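PDB 2EH6: acetylornithine aminotransferase from Aquifex aeolicus, which catalyses the pyridoxal-phosphate-dependent transfer of an amino group from N(2)-acetyl-L-ornithine to 2-oxoglutarate, a step of arginine biosynthesis. Local coordinates for residues I121-S126 against S155-N160; I176-I181 against L209-V214; D235-A240 against A251-E256. One frame throughout, in Å; residues are numbered along the deposited sequence.

All three contacts lie in one mixed seven-stranded sheet, the central sheet of the PLP-binding domain. From the N terminus, contact 1 closes first, bringing 155-160 back beside 121-126 after a connection that contains helix 132-137. Contact 2 then joins 176-181 to 209-214 across a link of similar length that includes helix 192-205, and contact 3 closes the short hairpin between 235-240 and 251-256. The loops follow one another in series, without nesting or crossing. In space the contacts run from the edge strand 154-157 inward: backbone bonding between Ile-121 and Ile-177 links contacts 1 and 2, and bonding between Ile-211 and Val-236 links contacts 2 and 3.

Contact 1 (I121-S126 against S155-N160); sequences ISFENS and SYAKLN
Phe-123 and Ala-157 form the last parallel pair where strand 119-123 meets the edge strand 154-157. The phenylalanine CB sits 3.8 Å from Ala-157 O. With CG turned anti to the carbonyl carbon (chi1 -65°), the ring leans across the end of the neighbouring strand: CD1 meets Lys-158 C at 3.6 Å, near the ring plane, CE1 touches Ala-157 CB at 3.7 Å, and CE2, farther round, meets Ile-178 CD1. Leu-159 CD1 rests over one face of the ring. The backbones are stitched by Ser-122 N to Ser-155 O, Ala-157 N to Ser-122 O (2.8 Å) and Glu-124 N to Ala-157 O. A type II turn, Phe-123 to Ser-126, ends the strand; Phe-123 O is gripped by both N and OG of Ser-126. Glu-124 runs alongside Lys-158, its OE2 packed against the lysine CE (3.4 Å), but the charged ends stay 4.6 Å apart, OE2 to NZ. The pair of strands belongs to a beta-alpha-beta unit whose helix, 132-137, takes up two side-chain hydroxyls: Ser-122 OG and Tyr-156 OH bond to the carbonyls of Ala-137 and Ser-136. Phe-123 is further enclosed by Val-165 of helix 162-166 and by Ile-176, like Ile-178 part of strand 173-178.

Contact 2 (I176-I181 against L209-V214); sequences IIIEVI and LIIDEV. With PLP (pyridoxal-5'-phosphate), chain C.
The side chains of Glu-179 and Asp-212 run side by side, their carboxylate planes 38° apart and their stems touching at Glu-179 CG and Asp-212 CB (4.1 Å), and both reach the N1/C2-methyl side of PLP. Asp-212 OD2 lies at the ring edge, 2.8 Å from PLP N1, while Glu-179 OE1 approaches the methyl carbon C2A at 3.4 Å. Val-214 lies over one ring face, its CG1 3.6 Å from PLP C4. The Asp-212 carboxylate reaches forward because CG is anti to the backbone N (chi1 -179°), and OD1 accepts from Val-214 N at 2.9 Å, an Asx turn that fixes its rotation; His-128 ND1 bonds to OD2, and Phe-127 N to Glu-179 OE2. An aspartate at the pyridine nitrogen, set at the C-terminal end of a central parallel strand, is a hallmark of fold-type I PLP enzymes. With an alanine here, PLP N1 would probably lose its carboxylate partner, and His-128 and Val-214 N an acceptor each. Farther back, strands 173-178 and 208-212 run parallel, bonded through Ile-210 N to Ile-176 O, Ile-178 N to Ile-210 O and Asp-212 N to Ile-178 O. Ile-177 CG1 packs alongside Ile-210 CD1, and Val-180 CG2 against Ile-211 CG2.

Contact 3 (D235-A240 against A251-E256); sequences DVIALA and AILARE
Strands 236-239 and 251-255 run antiparallel, their axes 161° apart and 4.7 Å at closest, with Ile-237 and Leu-253, and Leu-239 and Ala-251, as hydrogen-bonded pairs. Each of these pairs is bonded in both directions, the shortest link being Leu-239 N to Ala-251 O at 2.7 Å, and Arg-255 N to Asp-235 O extends the pattern by one more bond. At that end Arg-255 and Asp-235 lie side by side in a salt bridge. The arginine CG sits between its backbone N and carbonyl carbon (chi1 62°), and from there the chain extends to NE, which donates almost straight to Asp-235 OD1 at 2.6 Å. The carboxylate oxygen lies in the guanidinium plane and uses its anti lone pair, although the two groups are turned 61° apart. NH2 adds only a weak, bent bond to the same oxygen; a water joins NH2 and OD1 as well, while NH1 pairs with Glu-257. The other aspartate oxygen, OD2, accepts from Leu-209 N, so this one carboxylate ties together three successive strands. Apolar pairs fill the rest: Ile-237 CG1 lies along Leu-253 CB (3.8 Å) on one face of the sheet, and Val-236 CG2 meets Ala-254 CB (3.8 Å) on the other. The hairpin leads from its first strand directly towards Lys-241 of the PLP pocket. Its Val-236, Ala-238, Ile-252 and Ala-254 face packs on helix 95-112, with Met-4 of the second subunit reaching Ile-252 and Ala-254. Strand 236-239 is flanked by 208-212, and 250-255 by the outermost strand 87-92.

Contact 1 (I121-S126 against S155-N160)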
loop_
_atom_site.group_PDB
_atom_site.type_symbol
_atom_site.label_atom_id
_atom_site.label_comp_id
_atom_site.label_asym_id
_atom_site.label_seq_id
_atom_site.Cartn_x
_atom_site.Cartn_y
_atom_site.Cartn_z
ATOM N N ILE A 121 20.998 -7.207 7.185
ATOM C CA ILE A 121 21.658 -8.065 6.227
ATOM C C ILE A 121 20.540 -8.777 5.482
ATOM O O ILE A 121 19.709 -9.438 6.099
ATOM C CB ILE A 121 22.530 -9.135 6.915
ATOM C CG1 ILE A 121 23.703 -8.466 7.641
ATOM C CG2 ILE A 121 23.028 -10.145 5.876
ATOM C CD1 ILE A 121 24.588 -9.440 8.407
ATOM N N SER A 122 20.494 -8.610 4.167
ATOM C CA SER A 122 19.490 -9.296 3.366
ATOM C C SER A 122 20.289 -10.134 2.378
ATOM O O SER A 122 21.509 -10.237 2.508
ATOM C CB SER A 122 18.568 -8.302 2.646
ATOM O OG SER A 122 19.290 -7.457 1.775
ATOM N N PHE A 123 19.629 -10.720 1.388
ATOM C CA PHE A 123 20.341 -11.573 0.449
ATOM C C PHE A 123 20.255 -11.204 -1.022
ATOM O O PHE A 123 19.312 -10.543 -1.464
ATOM C CB PHE A 123 19.869 -13.013 0.643
ATOM C CG PHE A 123 20.229 -13.583 1.981
ATOM C CD1 PHE A 123 21.466 -14.190 2.183
ATOM C CD2 PHE A 123 19.351 -13.482 3.052
ATOM C CE1 PHE A 123 21.824 -14.687 3.435
ATOM C CE2 PHE A 123 19.701 -13.975 4.308
ATOM C CZ PHE A 123 20.941 -14.579 4.497
ATOM N N GLU A 124 21.266 -11.634 -1.770
ATOM C CA GLU A 124 21.322 -11.401 -3.203
ATOM C C GLU A 124 20.156 -12.155 -3.834
ATOM O O GLU A 124 19.782 -13.229 -3.362
ATOM C CB GLU A 124 22.649 -11.917 -3.770
ATOM C CG GLU A 124 23.805 -10.933 -3.630
ATOM C CD GLU A 124 25.139 -11.517 -4.064
ATOM O OE1 GLU A 124 25.152 -12.371 -4.977
ATOM O OE2 GLU A 124 26.175 -11.111 -3.500
ATOM N N ASN A 125 19.589 -11.584 -4.894
ATOM C CA ASN A 125 18.463 -12.182 -5.608
ATOM C C ASN A 125 17.161 -12.106 -4.836
ATOM O O ASN A 125 16.170 -12.714 -5.234
ATOM C CB ASN A 125 18.736 -13.645 -5.940
ATOM C CG ASN A 125 19.976 -13.826 -6.763
ATOM O OD1 ASN A 125 20.124 -13.216 -7.818
ATOM N ND2 ASN A 125 20.881 -14.674 -6.290
ATOM N N SER A 126 17.163 -11.372 -3.731
ATOM C CA SER A 126 15.960 -11.235 -2.928
ATOM C C SER A 126 15.089 -10.124 -3.495
ATOM O O SER A 126 15.557 -9.277 -4.262
ATOM C CB SER A 126 16.317 -10.901 -1.483
ATOM O OG SER A 126 16.836 -9.584 -1.385
ATOM N N SER A 155 23.190 -4.472 3.587
ATOM C CA SER A 155 24.246 -5.189 2.882
ATOM C C SER A 155 23.662 -6.520 2.429
ATOM O O SER A 155 22.739 -7.044 3.052
ATOM C CB SER A 155 25.461 -5.414 3.794
ATOM O OG SER A 155 25.122 -6.200 4.921
ATOM N N TYR A 156 24.211 -7.077 1.357
ATOM C CA TYR A 156 23.679 -8.323 0.823
ATOM C C TYR A 156 24.616 -9.523 0.884
ATOM O O TYR A 156 25.702 -9.518 0.305
ATOM C CB TYR A 156 23.227 -8.077 -0.621
ATOM C CG TYR A 156 22.493 -6.761 -0.763
ATOM C CD1 TYR A 156 21.249 -6.568 -0.167
ATOM C CD2 TYR A 156 23.084 -5.681 -1.412
ATOM C CE1 TYR A 156 20.615 -5.327 -0.206
ATOM C CE2 TYR A 156 22.462 -4.439 -1.459
ATOM C CZ TYR A 156 21.229 -4.268 -0.851
ATOM O OH TYR A 156 20.630 -3.027 -0.873
ATOM N N ALA A 157 24.174 -10.557 1.594
ATOM C CA ALA A 157 24.936 -11.792 1.724
ATOM C C ALA A 157 24.444 -12.762 0.658
ATOM O O ALA A 157 23.575 -12.419 -0.149
ATOM C CB ALA A 157 24.732 -12.388 3.110
ATOM N N LYS A 158 24.993 -13.972 0.651
ATOM C CA LYS A 158 24.590 -14.973 -0.328
ATOM C C LYS A 158 23.818 -16.127 0.303
ATOM O O LYS A 158 24.214 -16.670 1.336
ATOM C CB LYS A 158 25.818 -15.491 -1.082
ATOM C CG LYS A 158 26.445 -14.424 -1.962
ATOM C CD LYS A 158 27.671 -14.916 -2.702
ATOM C CE LYS A 158 28.225 -13.812 -3.598
ATOM N NZ LYS A 158 29.468 -14.225 -4.308
ATOM N N LEU A 159 22.702 -16.484 -0.327
ATOM C CA LEU A 159 21.846 -17.557 0.161
ATOM C C LEU A 159 22.634 -18.863 0.225
ATOM O O LEU A 159 23.406 -19.175 -0.680
ATOM C CB LEU A 159 20.634 -17.722 -0.758
ATOM C CG LEU A 159 19.408 -18.431 -0.181
ATOM C CD1 LEU A 159 18.720 -17.519 0.830
ATOM C CD2 LEU A 159 18.450 -18.789 -1.306
ATOM N N ASN A 160 22.430 -19.611 1.303
ATOM C CA ASN A 160 23.107 -20.886 1.529
ATOM C C ASN A 160 24.617 -20.740 1.676
ATOM O O ASN A 160 25.364 -21.699 1.488
ATOM C CB ASN A 160 22.786 -21.873 0.406
ATOM C CG ASN A 160 21.309 -22.184 0.319
ATOM O OD1 ASN A 160 20.633 -22.316 1.340
ATOM N ND2 ASN A 160 20.800 -22.314 -0.898
HETATM O O HOH W 1 22.206 -15.522 -3.069
#

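Contact 2 (I176-I181 against L209-V214)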
loop_
_atom_site.group_PDB
_atom_site.type_symbol
_atom_site.label_atom_id
_atom_site.label_comp_id
_atom_site.label_asym_id
_atom_site.label_seq_id
_atom_site.Cartn_x
_atom_site.Cartn_y
_atom_site.Cartn_z
ATOM N N ILE A 176 18.326 -9.720 10.307
ATOM C CA ILE A 176 18.576 -10.390 9.038
ATOM C C ILE A 176 17.213 -10.613 8.377
ATOM O O ILE A 176 16.281 -11.101 9.020
ATOM C CB ILE A 176 19.277 -11.746 9.262
ATOM C CG1 ILE A 176 20.638 -11.514 9.930
ATOM C CG2 ILE A 176 19.444 -12.475 7.938
ATOM C CD1 ILE A 176 21.445 -12.775 10.158
ATOM N N ILE A 177 17.104 -10.243 7.101
ATOM C CA ILE A 177 15.859 -10.371 6.340
ATOM C C ILE A 177 16.023 -11.445 5.271
ATOM O O ILE A 177 16.968 -11.400 4.481
ATOM C CB ILE A 177 15.509 -9.041 5.637
ATOM C CG1 ILE A 177 15.470 -7.906 6.660
ATOM C CG2 ILE A 177 14.169 -9.165 4.932
ATOM C CD1 ILE A 177 15.344 -6.526 6.040
ATOM N N ILE A 178 15.091 -12.390 5.209
ATOM C CA ILE A 178 15.225 -13.457 4.229
ATOM C C ILE A 178 13.905 -14.056 3.751
ATOM O O ILE A 178 12.886 -13.963 4.433
ATOM C CB ILE A 178 16.088 -14.591 4.833
ATOM C CG1 ILE A 178 16.436 -15.635 3.771
ATOM C CG2 ILE A 178 15.341 -15.233 6.006
ATOM C CD1 ILE A 178 17.422 -16.691 4.261
ATOM N N GLU A 179 13.934 -14.661 2.566
ATOM C CA GLU A 179 12.769 -15.352 2.018
ATOM C C GLU A 179 13.147 -16.829 2.118
ATOM O O GLU A 179 14.228 -17.203 1.678
ATOM C CB GLU A 179 12.561 -14.998 0.540
ATOM C CG GLU A 179 12.284 -13.535 0.270
ATOM C CD GLU A 179 12.553 -13.162 -1.170
ATOM O OE1 GLU A 179 11.721 -13.490 -2.049
ATOM O OE2 GLU A 179 13.609 -12.551 -1.427
ATOM N N VAL A 180 12.283 -17.660 2.699
ATOM C CA VAL A 180 12.575 -19.090 2.816
ATOM C C VAL A 180 12.846 -19.643 1.419
ATOM O O VAL A 180 13.726 -20.485 1.223
ATOM C CB VAL A 180 11.402 -19.848 3.475
ATOM C CG1 VAL A 180 11.646 -21.343 3.416
ATOM C CG2 VAL A 180 11.266 -19.410 4.927
ATOM N N ILE A 181 12.068 -19.162 0.456
ATOM C CA ILE A 181 12.224 -19.517 -0.951
ATOM C C ILE A 181 12.101 -18.181 -1.689
ATOM O O ILE A 181 11.089 -17.493 -1.561
ATOM C CB ILE A 181 11.107 -20.470 -1.456
ATOM C CG1 ILE A 181 11.171 -21.810 -0.716
ATOM C CG2 ILE A 181 11.272 -20.709 -2.956
ATOM C CD1 ILE A 181 10.065 -22.780 -1.097
ATOM N N LEU A 209 15.474 -12.010 13.484
ATOM C CA LEU A 209 15.265 -12.779 12.265
ATOM C C LEU A 209 13.928 -12.326 11.686
ATOM O O LEU A 209 12.881 -12.483 12.314
ATOM C CB LEU A 209 15.223 -14.281 12.567
ATOM C CG LEU A 209 14.883 -15.201 11.389
ATOM C CD1 LEU A 209 15.879 -14.989 10.263
ATOM C CD2 LEU A 209 14.881 -16.649 11.845
ATOM N N ILE A 210 13.977 -11.746 10.492
ATOM C CA ILE A 210 12.781 -11.249 9.823
ATOM C C ILE A 210 12.596 -12.038 8.544
ATOM O O ILE A 210 13.422 -11.960 7.633
ATOM C CB ILE A 210 12.928 -9.760 9.463
ATOM C CG1 ILE A 210 13.264 -8.957 10.721
ATOM C CG2 ILE A 210 11.640 -9.248 8.807
ATOM C CD1 ILE A 210 13.819 -7.578 10.440
ATOM N N ILE A 211 11.520 -12.810 8.480
ATOM C CA ILE A 211 11.256 -13.614 7.300
ATOM C C ILE A 211 10.140 -12.982 6.482
ATOM O O ILE A 211 9.049 -12.705 6.987
ATOM C CB ILE A 211 10.865 -15.061 7.678
ATOM C CG1 ILE A 211 11.973 -15.687 8.535
ATOM C CG2 ILE A 211 10.640 -15.886 6.419
ATOM C CD1 ILE A 211 11.678 -17.102 9.008
ATOM N N ASP A 212 10.439 -12.740 5.213
ATOM C CA ASP A 212 9.479 -12.147 4.300
ATOM C C ASP A 212 8.629 -13.279 3.727
ATOM O O ASP A 212 9.093 -14.019 2.863
ATOM C CB ASP A 212 10.222 -11.439 3.160
ATOM C CG ASP A 212 9.281 -10.766 2.174
ATOM O OD1 ASP A 212 8.108 -11.187 2.080
ATOM O OD2 ASP A 212 9.717 -9.829 1.479
ATOM N N GLU A 213 7.397 -13.424 4.209
ATOM C CA GLU A 213 6.519 -14.477 3.697
ATOM C C GLU A 213 5.411 -13.934 2.791
ATOM O O GLU A 213 4.365 -14.556 2.631
ATOM C CB GLU A 213 5.913 -15.273 4.858
ATOM C CG GLU A 213 6.969 -16.083 5.610
ATOM C CD GLU A 213 6.680 -17.569 5.618
ATOM O OE1 GLU A 213 6.028 -18.068 4.666
ATOM O OE2 GLU A 213 7.124 -18.240 6.572
ATOM N N VAL A 214 5.655 -12.778 2.189
ATOM C CA VAL A 214 4.673 -12.166 1.292
ATOM C C VAL A 214 4.296 -13.123 0.175
ATOM O O VAL A 214 3.128 -13.242 -0.179
ATOM C CB VAL A 214 5.226 -10.857 0.682
ATOM C CG1 VAL A 214 4.362 -10.406 -0.501
ATOM C CG2 VAL A 214 5.238 -9.770 1.753
HETATM N N1 PLP C . 8.359 -9.365 -0.889
HETATM C C2 PLP C . 8.226 -10.555 -1.504
HETATM C C2A PLP C . 8.977 -11.758 -0.994
HETATM C C3 PLP C . 7.383 -10.688 -2.627
HETATM O O3 PLP C . 7.245 -11.896 -3.252
HETATM C C4 PLP C . 6.675 -9.533 -3.098
HETATM C C4A PLP C . 5.779 -9.676 -4.270
HETATM C C5 PLP C . 6.856 -8.270 -2.403
HETATM C C6 PLP C . 7.716 -8.244 -1.295
HETATM C C5A PLP C . 6.139 -7.008 -2.856
HETATM O O4P PLP C . 4.761 -7.089 -2.489
HETATM P P PLP C . 3.996 -5.747 -2.986
HETATM O O1P PLP C . 2.573 -5.864 -2.592
HETATM O O2P PLP C . 4.615 -4.434 -2.325
HETATM O O3P PLP C . 4.112 -5.635 -4.588
HETATM O O HOH W 2 9.654 -16.848 2.985
#

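Contact 3 (D235-A240 against A251-E256)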
loop_
_atom_site.group_PDB
_atom_site.type_symbol
_atom_site.label_atom_id
_atom_site.label_comp_id
_atom_site.label_asym_id
_atom_site.label_seq_id
_atom_site.Cartn_x
_atom_site.Cartn_y
_atom_site.Cartn_z
ATOM N N ASP A 235 11.355 -13.584 14.564
ATOM C CA ASP A 235 10.910 -12.542 15.471
ATOM C C ASP A 235 9.808 -11.745 14.772
ATOM O O ASP A 235 8.891 -11.231 15.412
ATOM C CB ASP A 235 12.091 -11.639 15.828
ATOM C CG ASP A 235 13.218 -12.406 16.507
ATOM O OD1 ASP A 235 13.036 -12.801 17.672
ATOM O OD2 ASP A 235 14.271 -12.627 15.876
ATOM N N VAL A 236 9.907 -11.654 13.449
ATOM C CA VAL A 236 8.918 -10.934 12.652
ATOM C C VAL A 236 8.769 -11.569 11.272
ATOM O O VAL A 236 9.744 -12.033 10.684
ATOM C CB VAL A 236 9.328 -9.454 12.423
ATOM C CG1 VAL A 236 8.189 -8.700 11.731
ATOM C CG2 VAL A 236 9.679 -8.783 13.743
ATOM N N ILE A 237 7.541 -11.611 10.763
ATOM C CA ILE A 237 7.322 -12.119 9.412
ATOM C C ILE A 237 6.426 -11.113 8.694
ATOM O O ILE A 237 5.649 -10.403 9.335
ATOM C CB ILE A 237 6.649 -13.518 9.388
ATOM C CG1 ILE A 237 5.263 -13.460 10.025
ATOM C CG2 ILE A 237 7.548 -14.536 10.100
ATOM C CD1 ILE A 237 4.473 -14.749 9.862
ATOM N N ALA A 238 6.559 -11.037 7.374
ATOM C CA ALA A 238 5.747 -10.124 6.576
ATOM C C ALA A 238 4.835 -10.973 5.699
ATOM O O ALA A 238 5.257 -11.999 5.170
ATOM C CB ALA A 238 6.645 -9.234 5.711
ATOM N N LEU A 239 3.585 -10.545 5.557
ATOM C CA LEU A 239 2.608 -11.283 4.761
ATOM C C LEU A 239 1.846 -10.341 3.847
ATOM O O LEU A 239 1.726 -9.158 4.138
ATOM C CB LEU A 239 1.597 -11.979 5.678
ATOM C CG LEU A 239 2.099 -13.019 6.680
ATOM C CD1 LEU A 239 1.030 -13.242 7.734
ATOM C CD2 LEU A 239 2.453 -14.323 5.963
ATOM N N ALA A 240 1.323 -10.887 2.752
ATOM C CA ALA A 240 0.522 -10.120 1.805
ATOM C C ALA A 240 0.057 -11.040 0.683
ATOM O O ALA A 240 -0.183 -12.226 0.901
ATOM C CB ALA A 240 1.324 -8.947 1.239
ATOM N N ALA A 251 0.541 -7.365 6.084
ATOM C CA ALA A 251 0.667 -7.375 7.531
ATOM C C ALA A 251 1.998 -7.908 7.992
ATOM O O ALA A 251 2.702 -8.608 7.258
ATOM C CB ALA A 251 -0.447 -8.219 8.150
ATOM N N ILE A 252 2.361 -7.536 9.212
ATOM C CA ILE A 252 3.559 -8.083 9.808
ATOM C C ILE A 252 3.041 -8.693 11.098
ATOM O O ILE A 252 2.082 -8.189 11.699
ATOM C CB ILE A 252 4.639 -7.027 10.141
ATOM C CG1 ILE A 252 4.085 -5.968 11.089
ATOM C CG2 ILE A 252 5.186 -6.426 8.859
ATOM C CD1 ILE A 252 5.180 -5.073 11.678
ATOM N N LEU A 253 3.642 -9.808 11.484
ATOM C CA LEU A 253 3.282 -10.495 12.709
ATOM C C LEU A 253 4.608 -10.559 13.443
ATOM O O LEU A 253 5.612 -10.988 12.875
ATOM C CB LEU A 253 2.764 -11.907 12.406
ATOM C CG LEU A 253 2.024 -12.647 13.529
ATOM C CD1 LEU A 253 1.457 -13.949 12.990
ATOM C CD2 LEU A 253 2.963 -12.905 14.700
ATOM N N ALA A 254 4.616 -10.108 14.691
ATOM C CA ALA A 254 5.840 -10.096 15.485
ATOM C C ALA A 254 5.580 -10.669 16.865
ATOM O O ALA A 254 4.534 -10.422 17.461
ATOM C CB ALA A 254 6.369 -8.664 15.610
ATOM N N ARG A 255 6.533 -11.432 17.382
ATOM C CA ARG A 255 6.338 -11.997 18.705
ATOM C C ARG A 255 6.168 -10.848 19.698
ATOM O O ARG A 255 6.679 -9.741 19.486
ATOM C CB ARG A 255 7.509 -12.922 19.077
ATOM C CG ARG A 255 8.873 -12.279 19.155
ATOM C CD ARG A 255 9.940 -13.366 19.344
ATOM N NE ARG A 255 11.264 -12.802 19.575
ATOM C CZ ARG A 255 11.624 -12.166 20.685
ATOM N NH1 ARG A 255 10.759 -12.015 21.682
ATOM N NH2 ARG A 255 12.847 -11.664 20.791
ATOM N N GLU A 256 5.405 -11.116 20.754
ATOM C CA GLU A 256 5.085 -10.155 21.811
ATOM C C GLU A 256 6.138 -9.127 22.208
ATOM O O GLU A 256 5.860 -7.927 22.249
ATOM C CB GLU A 256 4.677 -10.906 23.078
ATOM C CG GLU A 256 3.312 -11.540 23.045
ATOM C CD GLU A 256 2.195 -10.521 23.041
ATOM O OE1 GLU A 256 2.415 -9.370 23.473
ATOM O OE2 GLU A 256 1.085 -10.885 22.617
HETATM O O HOH W 3 15.526 -12.459 19.436
#